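Putative branched-chain amino acid ABC transporter (Rhodospirillum rubrum ATCC 11170, PDB 3HUT) probably binds branched-chain or related amino acids outside the cytoplasmic membrane and delivers them to an ABC transporter for uptake. Local coordinates at residues V293-P298 with L309-R314; P209-L214 with P232-L237; A51-D56 with S82-A87; T249-G254 with E262-Y267. All coordinates share one frame; numbering follows the deposited sequence.

The four contacts sample the two-lobed fold of the leucine-binding protein family, and along the chain they close in the order contact 3, contact 2, contact 4, contact 1. Contacts 1 and 3 belong to the lobe built on the five-stranded parallel sheet, their centres about 25 Å apart. Contact 2 lies in the other lobe, among helices of the mixed-sheet lobe, its centre about 43 Å from that of contact 1 and on the opposite side of the chain's centre. Contact 4 is nearest to that centre: its loop leaves strand 246-249 of the mixed sheet and leads into helix 258-271, which packs on helices 18-37 and 277-296. Its 249-254 segment is therefore one of the crossings between lobes, which in this family move about a hinge.

Contact 1 of 4, residues V293-P298 with L309-R314; sequences VGRAGP and LAATDR
The guanidinium of R295 meets 309-314 mainly along its edge, where T312 OG1 lies near the plane at 4.1 Å from NH2, too far for a direct bond, while A311 CB approaches obliquely. A water bridges R295 and T312: it sits in the guanidinium plane, accepts from R295 NH2 at 3.1 Å and donates to T312 OG1 at 2.8 Å. The same NH2 is also hydrogen-bonded to A308 O, so the arginine reaches helix 302-310 directly and T312 through solvent. A bend at chi3 (-66°) turns its chain, which crosses the threonine side chain at about a right angle. Here the last turn of helix 277-296 runs beside the end of helix 302-310, two consecutive helices of the lobe that holds the parallel sheet. T312 OG1 gives its proton to L309 O at 2.7 Å, 17° from the carbonyl plane, and T312 N reaches the same oxygen at 3.1 Å, so two donors grip one carbonyl. A valine in place of T312 would probably leave the water without its link to this side and L309 O with one donor fewer. Further in, the L309 side chain packs on I288, M289 and A292.

Contact 2 of 4, residues P209-L214 with P232-L237; sequences PFLRAL and PKFIDL
L211 and F234 make the apolar part of this contact, the leucine methyl CD1 coming to the edge of the phenyl ring near its plane, 3.6 Å from F234 CZ. The two side chains cross at about a right angle. F234 reaches across because its CG stands anti to the backbone N (chi1 -178°), which swings the ring out from helix 232-238 toward helix 204-216; around it lie Y204, A207 and V242. L211 instead carries CG beside its backbone N, and chi2 near 170° extends CD1 toward the ring; its side chain also touches V245. R212 takes the exposed flank. Its chain runs out extended at chi2, with CD 3.8 Å from L237 O, and the bend at chi3 (60°) then turns the guanidinium to a water. Lying in the guanidinium plane, this water accepts from R212 NH1 at 3.2 Å and donates to L237 O at 2.9 Å. Helix 204-216 lies on the mixed sheet, F210 and L214 packing on L200 and I198 of strand 197-201. Between the two segments, then, the buried side is held by methyl-to-ring contact, whereas at the exposed flank, where R212 CD nears L237 O, the polar link depends on a water.

Contact 3 of 4, residues A51-D56 with S82-A87; sequences ADSRDD and STVSMA
S53, D55 and D56 all come up against one side chain of helix 82-95, the buried V84. The approach begins at A51, still in strand 46-52 and paired through its backbone with Y9 and L11. D52 closes the strand with an Asx turn: its OD1 takes the R54 N-H from above the carboxylate plane, at 2.9 Å, and OD1 and OD2 also bind L13 N and T14 OG1. S53 follows with an ST turn, its OG accepting from D55 N at 3.2 Å while also hydrogen-bonded to D79 OD1; the same OG stands 4.5 Å from V84 CG1. These turns, with positive phi at R54 and D55, reverse the chain after an outermost strand of the parallel sheet and send it into helix 57-69, the first part of the crossover to strand 73-78. The contact thus sits at the carboxyl ends of the strands, where loops and helix starts face the interlobe cleft in this family. D55 comes closest: with its CG anti to the backbone N (chi1 -167°), OD1 comes at a slant to the valine, 3.3 Å from V84 CG2. That methyl is also 3.5 Å from the carbonyl carbon of D55. OD1 is held by S81 OG, which is hydrogen-bonded in turn to V84 N in the first turn of helix 82-95, so that S81 positions the carboxylate. D56 places its N 3.9 Å from V84 CG2; its CB points away from helix 82-95, and OD1 caps Q59 N as N-cap of helix 57-69. V84 also touches A60 of helix 57-69.

Contact 4 of 4, residues T249-G254 with E262-Y267; sequences TAFVLG and EFVSAY
Two phenylalanines, F251 of the loop and F263 of helix 258-271, form the aromatic part of the contact. F251 CE1 comes in near the plane of the F263 ring, at its edge, 4.0 Å from CE2, whereas F263 CE2 lies oblique to the F251 ring; the two side chains cross at about a right angle. Chi1 of F251 (177°) keeps CG anti to the backbone N and extends the ring toward the helix. One face of the F263 ring is met by Y267 CB, 4.3 Å above the plane and offset toward the rim, and the ring also stacks with Y283. Aliphatic contacts centre on V264, whose two methyls divide the work. CG2 meets F251 CZ at 4.0 Å, obliquely to that ring, and CG1 lies 4.2 Å from L253 CD1 where the two side chains cross. The valine also touches backbone, with CG2 3.9 Å from L253 O. Polar anchoring of the loop comes from elsewhere: L253 N is hydrogen-bonded to Y230 OH. Cutting F251 back to an alanine would probably open a gap beside F263 and V264 and cost the loop its main buried hold on the helix. Beyond the pair, F251 and F263 both rest on A280 of helix 277-296, while A266 and Y267 lean on helix 18-37. Since the side chains that meet are apolar and no direct polar bond joins the two segments, this crossing between lobes is seated on the helix by shape and apolar burial.

Contact 1 of 4, residues V293-P298 with L309-R314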
loop_
_atom_site.group_PDB
_atom_site.type_symbol
_atom_site.label_atom_id
_atom_site.label_comp_id
_atom_site.label_asym_id
_atom_site.label_seq_id
_atom_site.Cartn_x
_atom_site.Cartn_y
_atom_site.Cartn_z
ATOM N N VAL A 293 -2.476 -9.086 -19.179
ATOM C CA VAL A 293 -1.885 -9.740 -20.343
ATOM C C VAL A 293 -2.862 -10.822 -20.810
ATOM O O VAL A 293 -3.083 -11.005 -22.008
ATOM C CB VAL A 293 -0.518 -10.400 -20.004
ATOM C CG1 VAL A 293 0.035 -11.108 -21.236
ATOM C CG2 VAL A 293 0.477 -9.345 -19.521
ATOM N N GLY A 294 -3.447 -11.531 -19.851
ATOM C CA GLY A 294 -4.405 -12.571 -20.176
ATOM C C GLY A 294 -5.556 -12.032 -21.009
ATOM O O GLY A 294 -5.991 -12.667 -21.972
ATOM N N ARG A 295 -6.065 -10.861 -20.639
ATOM C CA ARG A 295 -7.163 -10.265 -21.385
ATOM C C ARG A 295 -6.689 -9.752 -22.739
ATOM O O ARG A 295 -7.421 -9.819 -23.723
ATOM C CB ARG A 295 -7.805 -9.126 -20.585
ATOM C CG ARG A 295 -8.538 -9.599 -19.336
ATOM C CD ARG A 295 -9.404 -8.493 -18.761
ATOM N NE ARG A 295 -8.626 -7.368 -18.258
ATOM C CZ ARG A 295 -8.041 -7.334 -17.063
ATOM N NH1 ARG A 295 -8.140 -8.371 -16.234
ATOM N NH2 ARG A 295 -7.370 -6.252 -16.688
ATOM N N ALA A 296 -5.460 -9.248 -22.793
ATOM C CA ALA A 296 -4.907 -8.744 -24.045
ATOM C C ALA A 296 -4.669 -9.898 -25.019
ATOM O O ALA A 296 -4.741 -9.717 -26.235
ATOM C CB ALA A 296 -3.604 -7.993 -23.783
ATOM N N GLY A 297 -4.378 -11.079 -24.480
ATOM C CA GLY A 297 -4.154 -12.243 -25.321
ATOM C C GLY A 297 -2.734 -12.432 -25.834
ATOM O O GLY A 297 -1.862 -11.601 -25.584
ATOM N N PRO A 298 -2.478 -13.525 -26.573
ATOM C CA PRO A 298 -1.172 -13.873 -27.147
ATOM C C PRO A 298 -0.554 -12.802 -28.046
ATOM O O PRO A 298 0.671 -12.649 -28.096
ATOM C CB PRO A 298 -1.466 -15.157 -27.921
ATOM C CG PRO A 298 -2.590 -15.765 -27.150
ATOM C CD PRO A 298 -3.469 -14.570 -26.881
ATOM N N LEU A 309 -4.472 -2.918 -18.599
ATOM C CA LEU A 309 -4.043 -2.594 -17.237
ATOM C C LEU A 309 -4.979 -1.543 -16.660
ATOM O O LEU A 309 -5.438 -1.658 -15.526
ATOM C CB LEU A 309 -2.616 -2.041 -17.235
ATOM C CG LEU A 309 -1.467 -3.033 -17.072
ATOM C CD1 LEU A 309 -0.150 -2.321 -17.345
ATOM C CD2 LEU A 309 -1.485 -3.615 -15.655
ATOM N N ALA A 310 -5.256 -0.519 -17.461
ATOM C CA ALA A 310 -6.143 0.566 -17.059
ATOM C C ALA A 310 -7.558 0.063 -16.771
ATOM O O ALA A 310 -8.309 0.709 -16.037
ATOM C CB ALA A 310 -6.185 1.627 -18.148
ATOM N N ALA A 311 -7.912 -1.086 -17.347
ATOM C CA ALA A 311 -9.243 -1.673 -17.155
ATOM C C ALA A 311 -9.424 -2.354 -15.791
ATOM O O ALA A 311 -10.541 -2.722 -15.418
ATOM C CB ALA A 311 -9.534 -2.664 -18.273
ATOM N N THR A 312 -8.330 -2.530 -15.060
ATOM C CA THR A 312 -8.380 -3.157 -13.736
ATOM C C THR A 312 -9.448 -2.439 -12.919
ATOM O O THR A 312 -9.337 -1.247 -12.644
ATOM C CB THR A 312 -7.022 -3.044 -13.015
ATOM O OG1 THR A 312 -6.001 -3.626 -13.834
ATOM C CG2 THR A 312 -7.066 -3.777 -11.678
ATOM N N ASP A 313 -10.477 -3.172 -12.517
ATOM C CA ASP A 313 -11.580 -2.553 -11.804
ATOM C C ASP A 313 -12.001 -3.236 -10.509
ATOM O O ASP A 313 -12.449 -2.581 -9.578
ATOM C CB ASP A 313 -12.783 -2.500 -12.751
ATOM C CG ASP A 313 -13.930 -1.660 -12.212
ATOM O OD1 ASP A 313 -13.821 -0.426 -12.247
ATOM O OD2 ASP A 313 -14.921 -2.246 -11.756
ATOM N N ARG A 314 -11.840 -4.550 -10.450
ATOM C CA ARG A 314 -12.283 -5.327 -9.307
ATOM C C ARG A 314 -11.326 -6.496 -9.035
ATOM O O ARG A 314 -11.748 -7.613 -8.772
ATOM C CB ARG A 314 -13.708 -5.810 -9.632
ATOM C CG ARG A 314 -14.318 -6.892 -8.775
ATOM C CD ARG A 314 -15.260 -6.345 -7.704
ATOM N NE ARG A 314 -15.948 -7.426 -6.990
ATOM C CZ ARG A 314 -15.371 -8.572 -6.634
ATOM N NH1 ARG A 314 -14.097 -8.799 -6.928
ATOM N NH2 ARG A 314 -16.062 -9.490 -5.974
HETATM O O HOH W 1 -5.550 -6.395 -14.210
#

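Contact 2 of 4, residues P209-L214 with P232-L237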
loop_
_atom_site.group_PDB
_atom_site.type_symbol
_atom_site.label_atom_id
_atom_site.label_comp_id
_atom_site.label_asym_id
_atom_site.label_seq_id
_atom_site.Cartn_x
_atom_site.Cartn_y
_atom_site.Cartn_z
ATOM N N PRO A 209 3.703 4.471 22.788
ATOM C CA PRO A 209 3.944 5.220 24.024
ATOM C C PRO A 209 2.875 6.277 24.286
ATOM O O PRO A 209 2.522 6.529 25.435
ATOM C CB PRO A 209 5.341 5.818 23.811
ATOM C CG PRO A 209 5.494 5.859 22.321
ATOM C CD PRO A 209 4.862 4.563 21.882
ATOM N N PHE A 210 2.356 6.894 23.228
ATOM C CA PHE A 210 1.315 7.899 23.409
ATOM C C PHE A 210 0.096 7.292 24.096
ATOM O O PHE A 210 -0.449 7.867 25.037
ATOM C CB PHE A 210 0.864 8.489 22.073
ATOM C CG PHE A 210 -0.410 9.271 22.178
ATOM C CD1 PHE A 210 -0.464 10.434 22.944
ATOM C CD2 PHE A 210 -1.575 8.814 21.569
ATOM C CE1 PHE A 210 -1.665 11.128 23.105
ATOM C CE2 PHE A 210 -2.779 9.499 21.724
ATOM C CZ PHE A 210 -2.822 10.658 22.495
ATOM N N LEU A 211 -0.336 6.132 23.611
ATOM C CA LEU A 211 -1.496 5.463 24.180
ATOM C C LEU A 211 -1.264 5.018 25.624
ATOM O O LEU A 211 -2.199 5.005 26.425
ATOM C CB LEU A 211 -1.895 4.275 23.300
ATOM C CG LEU A 211 -2.456 4.747 21.952
ATOM C CD1 LEU A 211 -2.610 3.578 21.000
ATOM C CD2 LEU A 211 -3.792 5.441 22.190
ATOM N N ARG A 212 -0.033 4.643 25.956
ATOM C CA ARG A 212 0.268 4.244 27.330
ATOM C C ARG A 212 0.065 5.473 28.224
ATOM O O ARG A 212 -0.460 5.371 29.328
ATOM C CB ARG A 212 1.714 3.741 27.457
ATOM C CG ARG A 212 1.963 2.344 26.884
ATOM C CD ARG A 212 3.442 1.975 27.001
ATOM N NE ARG A 212 3.885 1.967 28.393
ATOM C CZ ARG A 212 5.155 2.083 28.776
ATOM N NH1 ARG A 212 6.118 2.217 27.869
ATOM N NH2 ARG A 212 5.463 2.057 30.068
ATOM N N ALA A 213 0.481 6.637 27.738
ATOM C CA ALA A 213 0.329 7.870 28.504
ATOM C C ALA A 213 -1.145 8.269 28.579
ATOM O O ALA A 213 -1.648 8.660 29.636
ATOM C CB ALA A 213 1.147 8.986 27.864
ATOM N N LEU A 214 -1.838 8.172 27.449
ATOM C CA LEU A 214 -3.250 8.519 27.399
ATOM C C LEU A 214 -4.047 7.659 28.380
ATOM O O LEU A 214 -4.824 8.174 29.184
ATOM C CB LEU A 214 -3.798 8.318 25.981
ATOM C CG LEU A 214 -5.300 8.563 25.802
ATOM C CD1 LEU A 214 -5.608 10.039 26.031
ATOM C CD2 LEU A 214 -5.726 8.140 24.403
ATOM N N PRO A 232 3.080 -6.165 14.584
ATOM C CA PRO A 232 3.000 -6.865 15.866
ATOM C C PRO A 232 3.679 -6.012 16.943
ATOM O O PRO A 232 3.334 -6.094 18.122
ATOM C CB PRO A 232 3.726 -8.188 15.589
ATOM C CG PRO A 232 4.646 -7.863 14.449
ATOM C CD PRO A 232 3.813 -6.957 13.582
ATOM N N LYS A 233 4.622 -5.169 16.522
ATOM C CA LYS A 233 5.340 -4.300 17.446
ATOM C C LYS A 233 4.414 -3.300 18.130
ATOM O O LYS A 233 4.688 -2.867 19.245
ATOM C CB LYS A 233 6.473 -3.563 16.721
ATOM C CG LYS A 233 7.547 -4.506 16.185
ATOM C CD LYS A 233 8.649 -3.780 15.421
ATOM C CE LYS A 233 9.643 -3.073 16.343
ATOM N NZ LYS A 233 9.115 -1.825 16.983
ATOM N N PHE A 234 3.316 -2.942 17.472
ATOM C CA PHE A 234 2.370 -2.000 18.063
ATOM C C PHE A 234 1.855 -2.591 19.369
ATOM O O PHE A 234 1.716 -1.893 20.373
ATOM C CB PHE A 234 1.200 -1.737 17.106
ATOM C CG PHE A 234 0.201 -0.738 17.624
ATOM C CD1 PHE A 234 0.616 0.522 18.062
ATOM C CD2 PHE A 234 -1.158 -1.042 17.647
ATOM C CE1 PHE A 234 -0.308 1.470 18.511
ATOM C CE2 PHE A 234 -2.092 -0.107 18.094
ATOM C CZ PHE A 234 -1.667 1.154 18.525
ATOM N N ILE A 235 1.597 -3.893 19.353
ATOM C CA ILE A 235 1.102 -4.589 20.530
ATOM C C ILE A 235 2.239 -4.890 21.511
ATOM O O ILE A 235 2.073 -4.740 22.719
ATOM C CB ILE A 235 0.390 -5.898 20.119
ATOM C CG1 ILE A 235 -0.809 -5.553 19.222
ATOM C CG2 ILE A 235 -0.045 -6.680 21.355
ATOM C CD1 ILE A 235 -1.477 -6.753 18.585
ATOM N N ASP A 236 3.393 -5.304 21.001
ATOM C CA ASP A 236 4.514 -5.591 21.886
ATOM C C ASP A 236 4.936 -4.326 22.628
ATOM O O ASP A 236 5.358 -4.391 23.782
ATOM C CB ASP A 236 5.719 -6.130 21.110
ATOM C CG ASP A 236 5.421 -7.424 20.387
ATOM O OD1 ASP A 236 4.704 -8.276 20.952
ATOM O OD2 ASP A 236 5.918 -7.589 19.256
ATOM N N LEU A 237 4.824 -3.181 21.958
ATOM C CA LEU A 237 5.204 -1.903 22.547
ATOM C C LEU A 237 4.125 -1.250 23.409
ATOM O O LEU A 237 4.441 -0.552 24.375
ATOM C CB LEU A 237 5.607 -0.917 21.448
ATOM C CG LEU A 237 6.862 -1.255 20.637
ATOM C CD1 LEU A 237 7.008 -0.261 19.496
ATOM C CD2 LEU A 237 8.099 -1.224 21.559
HETATM O O HOH W 2 5.986 1.921 24.707
#

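Contact 3 of 4, residues A51-D56 with S82-A87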
loop_
_atom_site.group_PDB
_atom_site.type_symbol
_atom_site.label_atom_id
_atom_site.label_comp_id
_atom_site.label_asym_id
_atom_site.label_seq_id
_atom_site.Cartn_x
_atom_site.Cartn_y
_atom_site.Cartn_z
ATOM N N ALA A 51 15.901 -7.032 -13.635
ATOM C CA ALA A 51 17.053 -6.149 -13.796
ATOM C C ALA A 51 17.296 -5.438 -12.468
ATOM O O ALA A 51 16.375 -4.844 -11.898
ATOM C CB ALA A 51 16.796 -5.131 -14.905
ATOM N N ASP A 52 18.529 -5.514 -11.974
ATOM C CA ASP A 52 18.896 -4.876 -10.712
ATOM C C ASP A 52 19.047 -3.365 -10.889
ATOM O O ASP A 52 20.034 -2.891 -11.447
ATOM C CB ASP A 52 20.210 -5.473 -10.191
ATOM C CG ASP A 52 20.617 -4.917 -8.834
ATOM O OD1 ASP A 52 19.865 -4.104 -8.250
ATOM O OD2 ASP A 52 21.700 -5.302 -8.351
ATOM N N SER A 53 18.066 -2.612 -10.407
ATOM C CA SER A 53 18.097 -1.161 -10.520
ATOM C C SER A 53 18.971 -0.505 -9.449
ATOM O O SER A 53 19.334 0.665 -9.570
ATOM C CB SER A 53 16.685 -0.597 -10.401
ATOM O OG SER A 53 16.234 -0.690 -9.058
ATOM N N ARG A 54 19.287 -1.259 -8.398
ATOM C CA ARG A 54 20.097 -0.760 -7.285
ATOM C C ARG A 54 19.445 0.449 -6.619
ATOM O O ARG A 54 20.088 1.162 -5.846
ATOM C CB ARG A 54 21.496 -0.363 -7.770
ATOM C CG ARG A 54 22.251 -1.466 -8.489
ATOM C CD ARG A 54 23.754 -1.285 -8.321
ATOM N NE ARG A 54 24.204 0.041 -8.736
ATOM C CZ ARG A 54 24.274 0.443 -9.998
ATOM N NH1 ARG A 54 23.924 -0.385 -10.973
ATOM N NH2 ARG A 54 24.695 1.667 -10.284
ATOM N N ASP A 55 18.164 0.661 -6.904
ATOM C CA ASP A 55 17.429 1.805 -6.369
ATOM C C ASP A 55 18.196 3.068 -6.742
ATOM O O ASP A 55 18.300 4.013 -5.958
ATOM C CB ASP A 55 17.278 1.713 -4.846
ATOM C CG ASP A 55 16.258 2.707 -4.307
ATOM O OD1 ASP A 55 15.213 2.882 -4.967
ATOM O OD2 ASP A 55 16.481 3.300 -3.228
ATOM N N ASP A 56 18.739 3.057 -7.955
ATOM C CA ASP A 56 19.515 4.179 -8.479
ATOM C C ASP A 56 18.834 4.735 -9.726
ATOM O O ASP A 56 18.599 4.008 -10.690
ATOM C CB ASP A 56 20.932 3.697 -8.810
ATOM C CG ASP A 56 21.814 4.799 -9.352
ATOM O OD1 ASP A 56 21.688 5.140 -10.548
ATOM O OD2 ASP A 56 22.628 5.331 -8.571
ATOM N N SER A 82 9.500 5.566 -5.219
ATOM C CA SER A 82 8.781 6.469 -6.100
ATOM C C SER A 82 9.782 7.206 -6.984
ATOM O O SER A 82 9.585 7.327 -8.194
ATOM C CB SER A 82 7.963 7.471 -5.277
ATOM O OG SER A 82 6.805 6.849 -4.740
ATOM N N THR A 83 10.868 7.681 -6.379
ATOM C CA THR A 83 11.894 8.412 -7.122
ATOM C C THR A 83 12.450 7.629 -8.304
ATOM O O THR A 83 12.554 8.152 -9.411
ATOM C CB THR A 83 13.080 8.803 -6.215
ATOM O OG1 THR A 83 12.623 9.684 -5.185
ATOM C CG2 THR A 83 14.156 9.511 -7.027
ATOM N N VAL A 84 12.816 6.376 -8.072
ATOM C CA VAL A 84 13.369 5.558 -9.135
ATOM C C VAL A 84 12.284 5.159 -10.130
ATOM O O VAL A 84 12.524 5.115 -11.337
ATOM C CB VAL A 84 14.062 4.305 -8.555
ATOM C CG1 VAL A 84 14.570 3.412 -9.670
ATOM C CG2 VAL A 84 15.224 4.742 -7.669
ATOM N N SER A 85 11.086 4.878 -9.630
ATOM C CA SER A 85 9.991 4.502 -10.514
ATOM C C SER A 85 9.678 5.645 -11.468
ATOM O O SER A 85 9.378 5.428 -12.638
ATOM C CB SER A 85 8.746 4.145 -9.700
ATOM O OG SER A 85 8.977 2.981 -8.924
HETATM N N MSE A 86 9.766 6.870 -10.966
HETATM C CA MSE A 86 9.487 8.040 -11.789
HETATM C C MSE A 86 10.595 8.294 -12.808
HETATM O O MSE A 86 10.321 8.642 -13.951
HETATM C CB MSE A 86 9.279 9.259 -10.894
HETATM C CG MSE A 86 8.035 9.138 -10.028
HETATM SE SE MSE A 86 7.798 10.591 -8.780
HETATM C CE MSE A 86 7.312 11.984 -10.026
ATOM N N ALA A 87 11.846 8.117 -12.392
ATOM C CA ALA A 87 12.981 8.303 -13.292
ATOM C C ALA A 87 12.803 7.402 -14.515
ATOM O O ALA A 87 12.933 7.844 -15.655
ATOM C CB ALA A 87 14.276 7.959 -12.577
#

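Contact 4 of 4, residues T249-G254 with E262-Y267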
loop_
_atom_site.group_PDB
_atom_site.type_symbol
_atom_site.label_atom_id
_atom_site.label_comp_id
_atom_site.label_asym_id
_atom_site.label_seq_id
_atom_site.Cartn_x
_atom_site.Cartn_y
_atom_site.Cartn_z
ATOM N N THR A 249 -6.408 -1.543 6.930
ATOM C CA THR A 249 -5.207 -1.782 6.148
ATOM C C THR A 249 -5.546 -2.621 4.922
ATOM O O THR A 249 -6.577 -3.289 4.884
ATOM C CB THR A 249 -4.124 -2.501 6.984
ATOM O OG1 THR A 249 -2.889 -2.499 6.258
ATOM C CG2 THR A 249 -4.532 -3.941 7.269
ATOM N N ALA A 250 -4.678 -2.572 3.917
ATOM C CA ALA A 250 -4.889 -3.318 2.681
ATOM C C ALA A 250 -4.602 -4.804 2.884
ATOM O O ALA A 250 -5.488 -5.638 2.744
ATOM C CB ALA A 250 -4.000 -2.750 1.579
ATOM N N PHE A 251 -3.359 -5.121 3.226
ATOM C CA PHE A 251 -2.943 -6.503 3.457
ATOM C C PHE A 251 -3.110 -6.901 4.927
ATOM O O PHE A 251 -2.582 -6.243 5.817
ATOM C CB PHE A 251 -1.477 -6.677 3.046
ATOM C CG PHE A 251 -0.923 -8.052 3.314
ATOM C CD1 PHE A 251 -1.538 -9.180 2.786
ATOM C CD2 PHE A 251 0.232 -8.215 4.075
ATOM C CE1 PHE A 251 -1.013 -10.453 3.010
ATOM C CE2 PHE A 251 0.766 -9.481 4.304
ATOM C CZ PHE A 251 0.141 -10.603 3.770
ATOM N N VAL A 252 -3.844 -7.979 5.174
ATOM C CA VAL A 252 -4.052 -8.455 6.540
ATOM C C VAL A 252 -3.407 -9.829 6.679
ATOM O O VAL A 252 -3.865 -10.807 6.088
ATOM C CB VAL A 252 -5.545 -8.565 6.876
ATOM C CG1 VAL A 252 -5.722 -8.973 8.335
ATOM C CG2 VAL A 252 -6.237 -7.236 6.607
ATOM N N LEU A 253 -2.339 -9.901 7.461
ATOM C CA LEU A 253 -1.625 -11.156 7.645
ATOM C C LEU A 253 -2.501 -12.236 8.271
ATOM O O LEU A 253 -2.561 -13.361 7.770
ATOM C CB LEU A 253 -0.392 -10.931 8.518
ATOM C CG LEU A 253 0.670 -12.030 8.456
ATOM C CD1 LEU A 253 1.297 -12.045 7.060
ATOM C CD2 LEU A 253 1.736 -11.780 9.509
ATOM N N GLY A 254 -3.171 -11.893 9.368
ATOM C CA GLY A 254 -4.025 -12.852 10.048
ATOM C C GLY A 254 -5.446 -12.842 9.523
ATOM O O GLY A 254 -6.403 -12.956 10.289
ATOM N N GLU A 262 -4.343 -18.079 1.626
ATOM C CA GLU A 262 -3.766 -19.013 0.668
ATOM C C GLU A 262 -2.407 -18.483 0.225
ATOM O O GLU A 262 -1.461 -19.248 0.027
ATOM C CB GLU A 262 -4.683 -19.181 -0.540
ATOM C CG GLU A 262 -4.216 -20.244 -1.517
ATOM C CD GLU A 262 -4.095 -21.616 -0.873
ATOM O OE1 GLU A 262 -4.473 -21.760 0.312
ATOM O OE2 GLU A 262 -3.625 -22.555 -1.551
ATOM N N PHE A 263 -2.317 -17.167 0.057
ATOM C CA PHE A 263 -1.062 -16.539 -0.323
ATOM C C PHE A 263 -0.122 -16.596 0.877
ATOM O O PHE A 263 1.046 -16.963 0.753
ATOM C CB PHE A 263 -1.282 -15.074 -0.707
ATOM C CG PHE A 263 -0.029 -14.241 -0.655
ATOM C CD1 PHE A 263 1.014 -14.467 -1.550
ATOM C CD2 PHE A 263 0.112 -13.229 0.297
ATOM C CE1 PHE A 263 2.181 -13.700 -1.502
ATOM C CE2 PHE A 263 1.274 -12.457 0.354
ATOM C CZ PHE A 263 2.309 -12.692 -0.547
ATOM N N VAL A 264 -0.642 -16.216 2.039
ATOM C CA VAL A 264 0.152 -16.217 3.261
ATOM C C VAL A 264 0.728 -17.606 3.518
ATOM O O VAL A 264 1.918 -17.747 3.809
ATOM C CB VAL A 264 -0.692 -15.764 4.475
ATOM C CG1 VAL A 264 0.133 -15.847 5.757
ATOM C CG2 VAL A 264 -1.172 -14.339 4.263
ATOM N N SER A 265 -0.119 -18.627 3.393
ATOM C CA SER A 265 0.286 -20.019 3.600
ATOM C C SER A 265 1.321 -20.474 2.571
ATOM O O SER A 265 2.366 -21.030 2.927
ATOM C CB SER A 265 -0.941 -20.936 3.532
ATOM O OG SER A 265 -0.577 -22.302 3.643
ATOM N N ALA A 266 1.027 -20.242 1.296
ATOM C CA ALA A 266 1.935 -20.627 0.221
ATOM C C ALA A 266 3.298 -19.971 0.387
ATOM O O ALA A 266 4.336 -20.613 0.198
ATOM C CB ALA A 266 1.347 -20.237 -1.129
ATOM N N TYR A 267 3.282 -18.689 0.740
ATOM C CA TYR A 267 4.500 -17.906 0.919
ATOM C C TYR A 267 5.379 -18.398 2.070
ATOM O O TYR A 267 6.589 -18.577 1.910
ATOM C CB TYR A 267 4.138 -16.441 1.160
ATOM C CG TYR A 267 5.297 -15.496 0.980
ATOM C CD1 TYR A 267 5.494 -14.833 -0.231
ATOM C CD2 TYR A 267 6.206 -15.272 2.012
ATOM C CE1 TYR A 267 6.569 -13.970 -0.410
ATOM C CE2 TYR A 267 7.287 -14.411 1.843
ATOM C CZ TYR A 267 7.458 -13.763 0.628
ATOM O OH TYR A 267 8.511 -12.898 0.455
#